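Local coordinates for N-terminal acetyltransferase-like protein (Chaetomium thermophilum, PDB 5NNP) that probably serves as the helical-repeat auxiliary subunit of a NatA-type N-terminal acetyltransferase, a scaffold that holds the catalytic partner, at residues D657-L662 with F680-R685; T46-A51 with Y78-V83; E429-A434 with S446-Y451. All blocks are in the same frame, centred on the assembly; numbering follows the deposited sequence.

Contact 1 of 3, residues D657-L662 with F680-R685; sequences DAMKFL and FEVYIR
M659 and L662, three residues apart on segment 657-662, meet V682 and Y683 of segment 680-685 through four side chains and no hydrogen bond. The helices run roughly antiparallel, at 144°, and their short axes stay 11.5 Å apart. At that spacing the backbones do not touch, so the gap is bridged by the ends of side chains. L662 and V682 reach toward each other tip to tip, CD2 of L662 lying 4.0 Å from CG1 of V682. The leucine CB already points at the partner, and CG, opposite the backbone N (chi1 179°), continues outward so that CD2 leads. M659 works differently. Its chain folds at both chi2 and chi3, and although CB sets off along the flank, the thioether swings inward and passes V682 in the opposite sense, with SD 4.0 Å from CG1 of V682. Beyond it, the M659 methyl CE arrives 3.7 Å from CE1 of Y683, while CD2 of L662 comes 4.1 Å from CZ of Y683. Both carbons approach the ring obliquely, beside its phenolic end. On a flank of segment 680-685, away from the apolar seam, R685 and E681 form a salt bridge: NH1 of R685 donates to OE1 of E681 at 2.9 Å, nearly straight at 170°. OE1 accepts with its anti lone pair, away from OE2, and NH1 also donates to the E681 carbonyl. E681 is further bound by Q712, and R685 by D572. The contact therefore joins helix 654-668 to helix 673-685, with Y683 leaning on helix 689-702, F661 and R685 backed by helix 554-572, and F680 and I684 against helix 707-723; E19 of the neighbouring putative uncharacterized protein chain packs on M659 and Y683.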
loop_
_atom_site.group_PDB
_atom_site.type_symbol
_atom_site.label_atom_id
_atom_site.label_comp_id
_atom_site.label_asym_id
_atom_site.label_seq_id
_atom_site.Cartn_x
_atom_site.Cartn_y
_atom_site.Cartn_z
ATOM N N ASP A 657 -10.813 23.299 9.913
ATOM C CA ASP A 657 -10.183 22.766 8.708
ATOM C C ASP A 657 -9.252 21.593 9.022
ATOM O O ASP A 657 -8.966 20.764 8.156
ATOM C CB ASP A 657 -9.420 23.875 7.970
ATOM C CG ASP A 657 -10.357 24.902 7.343
ATOM O OD1 ASP A 657 -11.583 24.693 7.413
ATOM O OD2 ASP A 657 -9.883 25.909 6.770
ATOM N N ALA A 658 -8.794 21.529 10.268
ATOM C CA ALA A 658 -7.898 20.479 10.717
ATOM C C ALA A 658 -8.605 19.151 10.967
ATOM O O ALA A 658 -7.976 18.089 10.911
ATOM C CB ALA A 658 -7.180 20.921 11.972
ATOM N N MET A 659 -9.908 19.213 11.243
ATOM C CA MET A 659 -10.665 18.035 11.671
ATOM C C MET A 659 -10.622 16.843 10.703
ATOM O O MET A 659 -10.481 15.705 11.144
ATOM C CB MET A 659 -12.118 18.422 11.931
ATOM C CG MET A 659 -12.275 19.435 13.049
ATOM S SD MET A 659 -11.233 19.009 14.454
ATOM C CE MET A 659 -12.001 17.517 15.086
ATOM N N LYS A 660 -10.732 17.077 9.400
ATOM C CA LYS A 660 -10.705 15.949 8.466
ATOM C C LYS A 660 -9.345 15.227 8.482
ATOM O O LYS A 660 -9.286 13.998 8.314
ATOM C CB LYS A 660 -11.064 16.399 7.039
ATOM C CG LYS A 660 -10.020 17.230 6.304
ATOM C CD LYS A 660 -10.347 17.323 4.810
ATOM C CE LYS A 660 -9.226 17.986 4.009
ATOM N NZ LYS A 660 -9.573 18.218 2.573
ATOM N N PHE A 661 -8.263 15.978 8.709
ATOM C CA PHE A 661 -6.948 15.363 8.879
ATOM C C PHE A 661 -6.847 14.590 10.193
ATOM O O PHE A 661 -6.377 13.445 10.231
ATOM C CB PHE A 661 -5.846 16.415 8.838
ATOM C CG PHE A 661 -5.737 17.151 7.527
ATOM C CD1 PHE A 661 -6.457 18.313 7.303
ATOM C CD2 PHE A 661 -4.882 16.697 6.534
ATOM C CE1 PHE A 661 -6.339 19.000 6.106
ATOM C CE2 PHE A 661 -4.759 17.376 5.337
ATOM C CZ PHE A 661 -5.485 18.530 5.119
ATOM N N LEU A 662 -7.291 15.233 11.270
ATOM C CA LEU A 662 -7.165 14.700 12.619
ATOM C C LEU A 662 -8.013 13.443 12.849
ATOM O O LEU A 662 -7.539 12.468 13.433
ATOM C CB LEU A 662 -7.544 15.777 13.633
ATOM C CG LEU A 662 -7.487 15.332 15.089
ATOM C CD1 LEU A 662 -6.052 14.976 15.450
ATOM C CD2 LEU A 662 -8.068 16.409 16.007
ATOM N N PHE A 680 -5.113 16.562 21.461
ATOM C CA PHE A 680 -5.380 17.271 22.699
ATOM C C PHE A 680 -5.325 18.788 22.494
ATOM O O PHE A 680 -6.246 19.515 22.883
ATOM C CB PHE A 680 -4.391 16.856 23.779
ATOM C CG PHE A 680 -4.631 17.536 25.094
ATOM C CD1 PHE A 680 -4.104 18.792 25.341
ATOM C CD2 PHE A 680 -5.397 16.932 26.073
ATOM C CE1 PHE A 680 -4.330 19.432 26.539
ATOM C CE2 PHE A 680 -5.622 17.565 27.273
ATOM C CZ PHE A 680 -5.088 18.818 27.508
ATOM N N GLU A 681 -4.251 19.252 21.864
ATOM C CA GLU A 681 -4.087 20.671 21.560
ATOM C C GLU A 681 -5.253 21.254 20.748
ATOM O O GLU A 681 -5.686 22.380 21.008
ATOM C CB GLU A 681 -2.770 20.895 20.814
ATOM C CG GLU A 681 -1.560 20.392 21.561
ATOM C CD GLU A 681 -1.365 21.091 22.882
ATOM O OE1 GLU A 681 -1.915 22.198 23.057
ATOM O OE2 GLU A 681 -0.661 20.531 23.747
ATOM N N VAL A 682 -5.757 20.491 19.774
ATOM C CA VAL A 682 -6.899 20.917 18.956
ATOM C C VAL A 682 -8.204 21.025 19.742
ATOM O O VAL A 682 -8.940 22.003 19.588
ATOM C CB VAL A 682 -7.148 19.961 17.777
ATOM C CG1 VAL A 682 -8.506 20.240 17.129
ATOM C CG2 VAL A 682 -6.021 20.057 16.755
ATOM N N TYR A 683 -8.486 20.038 20.591
ATOM C CA TYR A 683 -9.754 20.005 21.327
ATOM C C TYR A 683 -9.876 20.990 22.498
ATOM O O TYR A 683 -10.973 21.496 22.754
ATOM C CB TYR A 683 -10.025 18.593 21.838
ATOM C CG TYR A 683 -10.406 17.631 20.740
ATOM C CD1 TYR A 683 -11.356 17.975 19.793
ATOM C CD2 TYR A 683 -9.806 16.386 20.642
ATOM C CE1 TYR A 683 -11.710 17.100 18.787
ATOM C CE2 TYR A 683 -10.151 15.508 19.643
ATOM C CZ TYR A 683 -11.104 15.871 18.716
ATOM O OH TYR A 683 -11.451 14.997 17.717
ATOM N N ILE A 684 -8.792 21.268 23.221
ATOM C CA ILE A 684 -8.907 22.273 24.286
ATOM C C ILE A 684 -9.244 23.632 23.682
ATOM O O ILE A 684 -10.032 24.399 24.245
ATOM C CB ILE A 684 -7.631 22.413 25.138
ATOM C CG1 ILE A 684 -6.394 22.399 24.253
ATOM C CG2 ILE A 684 -7.555 21.308 26.170
ATOM C CD1 ILE A 684 -5.121 22.279 25.029
ATOM N N ARG A 685 -8.652 23.910 22.521
ATOM C CA ARG A 685 -8.882 25.160 21.805
ATOM C C ARG A 685 -10.311 25.222 21.271
ATOM O O ARG A 685 -10.934 26.286 21.225
ATOM C CB ARG A 685 -7.865 25.312 20.670
ATOM C CG ARG A 685 -6.440 25.586 21.155
ATOM C CD ARG A 685 -5.460 25.586 20.003
ATOM N NE ARG A 685 -4.087 25.919 20.389
ATOM C CZ ARG A 685 -3.306 25.158 21.156
ATOM N NH1 ARG A 685 -3.763 24.018 21.664
ATOM N NH2 ARG A 685 -2.065 25.546 21.431
#

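Contact 2 of 3, residues T46-A51 with Y78-V83; sequences TMSMKA and YICWHV
S48 packs against V83 and C80 in a pairing of two nearly parallel helices within an alpha solenoid of tetratricopeptide repeats. The segments run at 20° with their axes 9.0 Å apart. Helix 78-90 opens the repeat predicted at 78-111, and helix 44-55 stacks alongside it, with helix 60-73 coming between them in the chain. The backbones come nearest at S48 and C80, where CA of S48 is 5.5 Å from CA of C80.

The serine side chain can be followed outward. CB of S48 sits against the valine, 3.6 Å from CG2 of V83, and looks more loosely at CG2 of I79, 4.4 Å away. V83 also covers the backbone of the same residue, with CG1 3.6 Å from O of S48, and the same methyl reaches CB of A51. From CB the hydroxyl turns beside the serine's own backbone N (chi1 -61°), toward C80, where OG of S48 lies 3.2 Å from SG of C80. A hydrogen bond links OG to O of G44, one turn earlier in its own helix, and A70 of helix 60-73 touches the serine. The buried hydroxyl is satisfied by this carbonyl and by a water that bridges the two helices: the water bonds to OG of S48 at 2.8 Å and donates to O of C80 at 2.9 Å.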
loop_
_atom_site.group_PDB
_atom_site.type_symbol
_atom_site.label_atom_id
_atom_site.label_comp_id
_atom_site.label_asym_id
_atom_site.label_seq_id
_atom_site.Cartn_x
_atom_site.Cartn_y
_atom_site.Cartn_z
ATOM N N THR A 46 -38.723 13.996 -17.935
ATOM C CA THR A 46 -37.995 14.893 -18.819
ATOM C C THR A 46 -37.082 15.846 -18.038
ATOM O O THR A 46 -35.959 16.124 -18.461
ATOM C CB THR A 46 -38.965 15.699 -19.706
ATOM O OG1 THR A 46 -39.708 14.797 -20.535
ATOM C CG2 THR A 46 -38.202 16.677 -20.596
ATOM N N MET A 47 -37.554 16.339 -16.897
ATOM C CA MET A 47 -36.756 17.259 -16.102
ATOM C C MET A 47 -35.473 16.575 -15.641
ATOM O O MET A 47 -34.399 17.182 -15.665
ATOM C CB MET A 47 -37.549 17.772 -14.902
ATOM C CG MET A 47 -38.884 18.389 -15.251
ATOM S SD MET A 47 -39.770 18.905 -13.765
ATOM C CE MET A 47 -38.582 20.033 -13.046
ATOM N N SER A 48 -35.600 15.312 -15.228
ATOM C CA SER A 48 -34.457 14.495 -14.812
ATOM C C SER A 48 -33.456 14.290 -15.944
ATOM O O SER A 48 -32.251 14.368 -15.727
ATOM C CB SER A 48 -34.923 13.126 -14.299
ATOM O OG SER A 48 -35.774 13.250 -13.178
ATOM N N MET A 49 -33.961 14.009 -17.142
ATOM C CA MET A 49 -33.104 13.818 -18.310
ATOM C C MET A 49 -32.348 15.089 -18.647
ATOM O O MET A 49 -31.226 15.046 -19.143
ATOM C CB MET A 49 -33.926 13.368 -19.513
ATOM C CG MET A 49 -34.419 11.943 -19.409
ATOM S SD MET A 49 -33.047 10.824 -19.102
ATOM C CE MET A 49 -31.965 11.247 -20.466
ATOM N N LYS A 50 -32.976 16.226 -18.375
ATOM C CA LYS A 50 -32.344 17.519 -18.586
ATOM C C LYS A 50 -31.302 17.773 -17.502
ATOM O O LYS A 50 -30.269 18.396 -17.757
ATOM C CB LYS A 50 -33.399 18.626 -18.601
ATOM C CG LYS A 50 -32.846 20.030 -18.713
ATOM C CD LYS A 50 -33.977 21.049 -18.661
ATOM C CE LYS A 50 -33.463 22.481 -18.766
ATOM N NZ LYS A 50 -34.571 23.478 -18.745
ATOM N N ALA A 51 -31.585 17.276 -16.298
ATOM C CA ALA A 51 -30.680 17.393 -15.158
ATOM C C ALA A 51 -29.375 16.664 -15.417
ATOM O O ALA A 51 -28.318 17.121 -14.997
ATOM C CB ALA A 51 -31.335 16.862 -13.902
ATOM N N TYR A 78 -38.955 5.856 -11.299
ATOM C CA TYR A 78 -37.657 5.226 -11.035
ATOM C C TYR A 78 -36.548 5.944 -11.804
ATOM O O TYR A 78 -35.379 5.885 -11.430
ATOM C CB TYR A 78 -37.679 3.720 -11.388
ATOM C CG TYR A 78 -37.459 3.407 -12.847
ATOM C CD1 TYR A 78 -36.178 3.291 -13.364
ATOM C CD2 TYR A 78 -38.529 3.234 -13.710
ATOM C CE1 TYR A 78 -35.967 3.011 -14.696
ATOM C CE2 TYR A 78 -38.328 2.958 -15.051
ATOM C CZ TYR A 78 -37.043 2.849 -15.535
ATOM O OH TYR A 78 -36.823 2.569 -16.866
ATOM N N ILE A 79 -36.923 6.621 -12.882
ATOM C CA ILE A 79 -35.976 7.433 -13.630
ATOM C C ILE A 79 -35.496 8.626 -12.809
ATOM O O ILE A 79 -34.289 8.865 -12.709
ATOM C CB ILE A 79 -36.585 7.920 -14.947
ATOM C CG1 ILE A 79 -36.766 6.730 -15.895
ATOM C CG2 ILE A 79 -35.717 8.989 -15.583
ATOM C CD1 ILE A 79 -37.726 7.008 -17.066
ATOM N N CYS A 80 -36.429 9.359 -12.205
ATOM C CA CYS A 80 -36.048 10.506 -11.390
ATOM C C CYS A 80 -35.083 10.101 -10.253
ATOM O O CYS A 80 -34.080 10.775 -10.002
ATOM C CB CYS A 80 -37.286 11.196 -10.826
ATOM S SG CYS A 80 -38.460 11.783 -12.096
ATOM N N TRP A 81 -35.368 8.983 -9.592
ATOM C CA TRP A 81 -34.514 8.537 -8.501
ATOM C C TRP A 81 -33.161 8.023 -9.015
ATOM O O TRP A 81 -32.115 8.325 -8.439
ATOM C CB TRP A 81 -35.238 7.477 -7.665
ATOM C CG TRP A 81 -36.330 8.099 -6.822
ATOM C CD1 TRP A 81 -37.677 8.069 -7.063
ATOM C CD2 TRP A 81 -36.155 8.879 -5.632
ATOM N NE1 TRP A 81 -38.352 8.769 -6.093
ATOM C CE2 TRP A 81 -37.445 9.278 -5.200
ATOM C CE3 TRP A 81 -35.038 9.280 -4.889
ATOM C CZ2 TRP A 81 -37.651 10.057 -4.057
ATOM C CZ3 TRP A 81 -35.247 10.064 -3.734
ATOM C CH2 TRP A 81 -36.548 10.442 -3.340
ATOM N N HIS A 82 -33.189 7.275 -10.116
ATOM C CA HIS A 82 -31.971 6.806 -10.774
ATOM C C HIS A 82 -31.033 7.974 -11.125
ATOM O O HIS A 82 -29.847 7.934 -10.806
ATOM C CB HIS A 82 -32.335 6.007 -12.025
ATOM C CG HIS A 82 -31.207 5.214 -12.600
ATOM N ND1 HIS A 82 -31.286 4.597 -13.835
ATOM C CD2 HIS A 82 -29.974 4.931 -12.122
ATOM C CE1 HIS A 82 -30.153 3.967 -14.087
ATOM N NE2 HIS A 82 -29.338 4.152 -13.064
ATOM N N VAL A 83 -31.575 9.011 -11.759
ATOM C CA VAL A 83 -30.822 10.216 -12.105
ATOM C C VAL A 83 -30.175 10.856 -10.873
ATOM O O VAL A 83 -28.973 11.155 -10.854
ATOM C CB VAL A 83 -31.729 11.271 -12.798
ATOM C CG1 VAL A 83 -31.029 12.604 -12.890
ATOM C CG2 VAL A 83 -32.137 10.801 -14.176
HETATM O O HOH W 1 -34.243 13.537 -10.808
#

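Contact 3 of 3, residues E429-A434 with S446-Y451; sequences ETMDYA and SKAAKY. With PO4 (phosphate ion), chain U.
M431 lays its methyl over the ring of Y451 in an antiparallel helical hairpin of the solenoid, where consecutive helices 424-436 and 442-454 run at 163° with axes 8.4 Å apart. The packed side belongs to this methionine and to A448. CG of M431 stands opposite the backbone N (chi1 -166°), which lays it against the alanine, 3.7 Å from CA of A448. The chain then bends at chi2 and chi3, taking SD to 4.0 Å from CB of K447 and CE over the ring face, 3.6 Å from the Y451 centroid and 19° off the normal: a CH-pi contact within a Met-aromatic pair. Alongside, where the backbones come nearest, CA of D432 lies 4.0 Å from CB of A448.

The polar ends are looser. The D432 carboxylate pairs with R435 of its own helix. At the edge of the Y451 ring, near its plane, a phosphate, probably from the crystallisation liquor, gathers positive groups, R416 among them. K447 curls toward it, its NZ also bound to a glycerol, and gives only a weak hydrogen bond to the phosphate, whereas the chain of K450, extended beyond CG, places NZ of K450 2.7 Å from O3 of the phosphate.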
loop_
_atom_site.group_PDB
_atom_site.type_symbol
_atom_site.label_atom_id
_atom_site.label_comp_id
_atom_site.label_asym_id
_atom_site.label_seq_id
_atom_site.Cartn_x
_atom_site.Cartn_y
_atom_site.Cartn_z
ATOM N N GLU A 429 25.069 20.438 -1.702
ATOM C CA GLU A 429 26.067 20.632 -2.747
ATOM C C GLU A 429 26.733 19.298 -3.117
ATOM O O GLU A 429 26.916 19.000 -4.295
ATOM C CB GLU A 429 27.107 21.656 -2.306
ATOM C CG GLU A 429 28.104 22.020 -3.401
ATOM C CD GLU A 429 29.158 23.033 -2.951
ATOM O OE1 GLU A 429 29.222 23.340 -1.740
ATOM O OE2 GLU A 429 29.919 23.522 -3.815
ATOM N N THR A 430 27.064 18.486 -2.112
ATOM C CA THR A 430 27.758 17.220 -2.342
ATOM C C THR A 430 26.854 16.143 -2.948
ATOM O O THR A 430 27.277 15.373 -3.814
ATOM C CB THR A 430 28.382 16.696 -1.040
ATOM O OG1 THR A 430 29.448 17.571 -0.655
ATOM C CG2 THR A 430 28.947 15.302 -1.225
ATOM N N MET A 431 25.603 16.088 -2.510
ATOM C CA MET A 431 24.683 15.106 -3.056
ATOM C C MET A 431 24.401 15.428 -4.501
ATOM O O MET A 431 24.257 14.532 -5.323
ATOM C CB MET A 431 23.376 15.066 -2.280
ATOM C CG MET A 431 22.527 13.843 -2.599
ATOM S SD MET A 431 23.262 12.290 -2.040
ATOM C CE MET A 431 22.961 12.363 -0.277
ATOM N N ASP A 432 24.316 16.713 -4.817
ATOM C CA ASP A 432 24.062 17.114 -6.188
ATOM C C ASP A 432 25.260 16.755 -7.047
ATOM O O ASP A 432 25.095 16.335 -8.187
ATOM C CB ASP A 432 23.767 18.607 -6.296
ATOM C CG ASP A 432 23.301 19.006 -7.685
ATOM O OD1 ASP A 432 22.124 18.742 -8.018
ATOM O OD2 ASP A 432 24.109 19.579 -8.451
ATOM N N TYR A 433 26.468 16.906 -6.507
ATOM C CA TYR A 433 27.642 16.491 -7.260
ATOM C C TYR A 433 27.540 14.993 -7.545
ATOM O O TYR A 433 27.775 14.557 -8.670
ATOM C CB TYR A 433 28.946 16.822 -6.515
ATOM C CG TYR A 433 30.187 16.327 -7.219
ATOM C CD1 TYR A 433 30.688 16.984 -8.330
ATOM C CD2 TYR A 433 30.839 15.184 -6.793
ATOM C CE1 TYR A 433 31.815 16.531 -8.996
ATOM C CE2 TYR A 433 31.972 14.720 -7.447
ATOM C CZ TYR A 433 32.453 15.399 -8.546
ATOM O OH TYR A 433 33.578 14.928 -9.195
ATOM N N ALA A 434 27.163 14.217 -6.534
ATOM C CA ALA A 434 26.984 12.782 -6.705
ATOM C C ALA A 434 26.012 12.476 -7.844
ATOM O O ALA A 434 26.236 11.567 -8.647
ATOM C CB ALA A 434 26.496 12.154 -5.403
ATOM N N SER A 446 16.671 11.731 -6.975
ATOM C CA SER A 446 15.707 11.918 -5.888
ATOM C C SER A 446 16.378 12.329 -4.574
ATOM O O SER A 446 15.845 13.142 -3.826
ATOM C CB SER A 446 14.889 10.641 -5.673
ATOM O OG SER A 446 14.176 10.286 -6.847
ATOM N N LYS A 447 17.536 11.754 -4.293
ATOM C CA LYS A 447 18.312 12.110 -3.114
ATOM C C LYS A 447 18.747 13.578 -3.125
ATOM O O LYS A 447 18.672 14.285 -2.112
ATOM C CB LYS A 447 19.536 11.215 -3.024
ATOM C CG LYS A 447 19.359 10.057 -2.107
ATOM C CD LYS A 447 19.406 10.523 -0.679
ATOM C CE LYS A 447 19.078 9.379 0.257
ATOM N NZ LYS A 447 17.620 9.053 0.244
ATOM N N ALA A 448 19.204 14.032 -4.284
ATOM C CA ALA A 448 19.701 15.393 -4.395
ATOM C C ALA A 448 18.555 16.371 -4.159
ATOM O O ALA A 448 18.670 17.298 -3.356
ATOM C CB ALA A 448 20.362 15.625 -5.768
ATOM N N ALA A 449 17.435 16.146 -4.834
ATOM C CA ALA A 449 16.250 16.974 -4.619
ATOM C C ALA A 449 15.833 17.027 -3.141
ATOM O O ALA A 449 15.480 18.083 -2.627
ATOM C CB ALA A 449 15.102 16.473 -5.467
ATOM N N LYS A 450 15.874 15.884 -2.468
ATOM C CA LYS A 450 15.475 15.804 -1.074
ATOM C C LYS A 450 16.406 16.648 -0.230
ATOM O O LYS A 450 15.961 17.468 0.588
ATOM C CB LYS A 450 15.481 14.356 -0.584
ATOM C CG LYS A 450 15.163 14.194 0.903
ATOM C CD LYS A 450 15.462 12.775 1.374
ATOM C CE LYS A 450 15.186 12.586 2.862
ATOM N NZ LYS A 450 15.216 11.142 3.234
ATOM N N TYR A 451 17.706 16.453 -0.440
ATOM C CA TYR A 451 18.713 17.236 0.271
ATOM C C TYR A 451 18.565 18.745 0.027
ATOM O O TYR A 451 18.758 19.551 0.932
ATOM C CB TYR A 451 20.113 16.750 -0.106
ATOM C CG TYR A 451 20.553 15.616 0.787
ATOM C CD1 TYR A 451 19.703 14.553 1.041
ATOM C CD2 TYR A 451 21.798 15.621 1.403
ATOM C CE1 TYR A 451 20.074 13.524 1.872
ATOM C CE2 TYR A 451 22.182 14.586 2.237
ATOM C CZ TYR A 451 21.312 13.546 2.470
ATOM O OH TYR A 451 21.679 12.514 3.303
HETATM P P PO4 U . 19.028 9.902 3.784
HETATM O O1 PO4 U . 20.114 10.938 3.641
HETATM O O2 PO4 U . 18.653 9.806 5.247
HETATM O O3 PO4 U . 17.805 10.299 2.986
HETATM O O4 PO4 U . 19.545 8.577 3.273
#

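Overall arrangement
The three contacts are separate samples of one all-helical solenoid, met in the chain order contact 2, contact 3, contact 1, and none touches another. Contacts 2 and 3 are the farthest apart, about 57 Å between centres and about 43 Å between nearest atoms. Contacts 1 and 2 stand about 41 Å apart between centres, with nearest atoms about 25 Å apart; for contacts 1 and 3 the values are about 36 Å and about 21 Å. Axis spacing widens from 8.4 Å in contact 3 through 9.0 Å in contact 2 to 11.5 Å in contact 1. The K447 side chain of contact 3 is about 13 Å from the bound carboxymethyl coenzyme A, so it does not touch it, while contact 1 reaches a neighbouring chain.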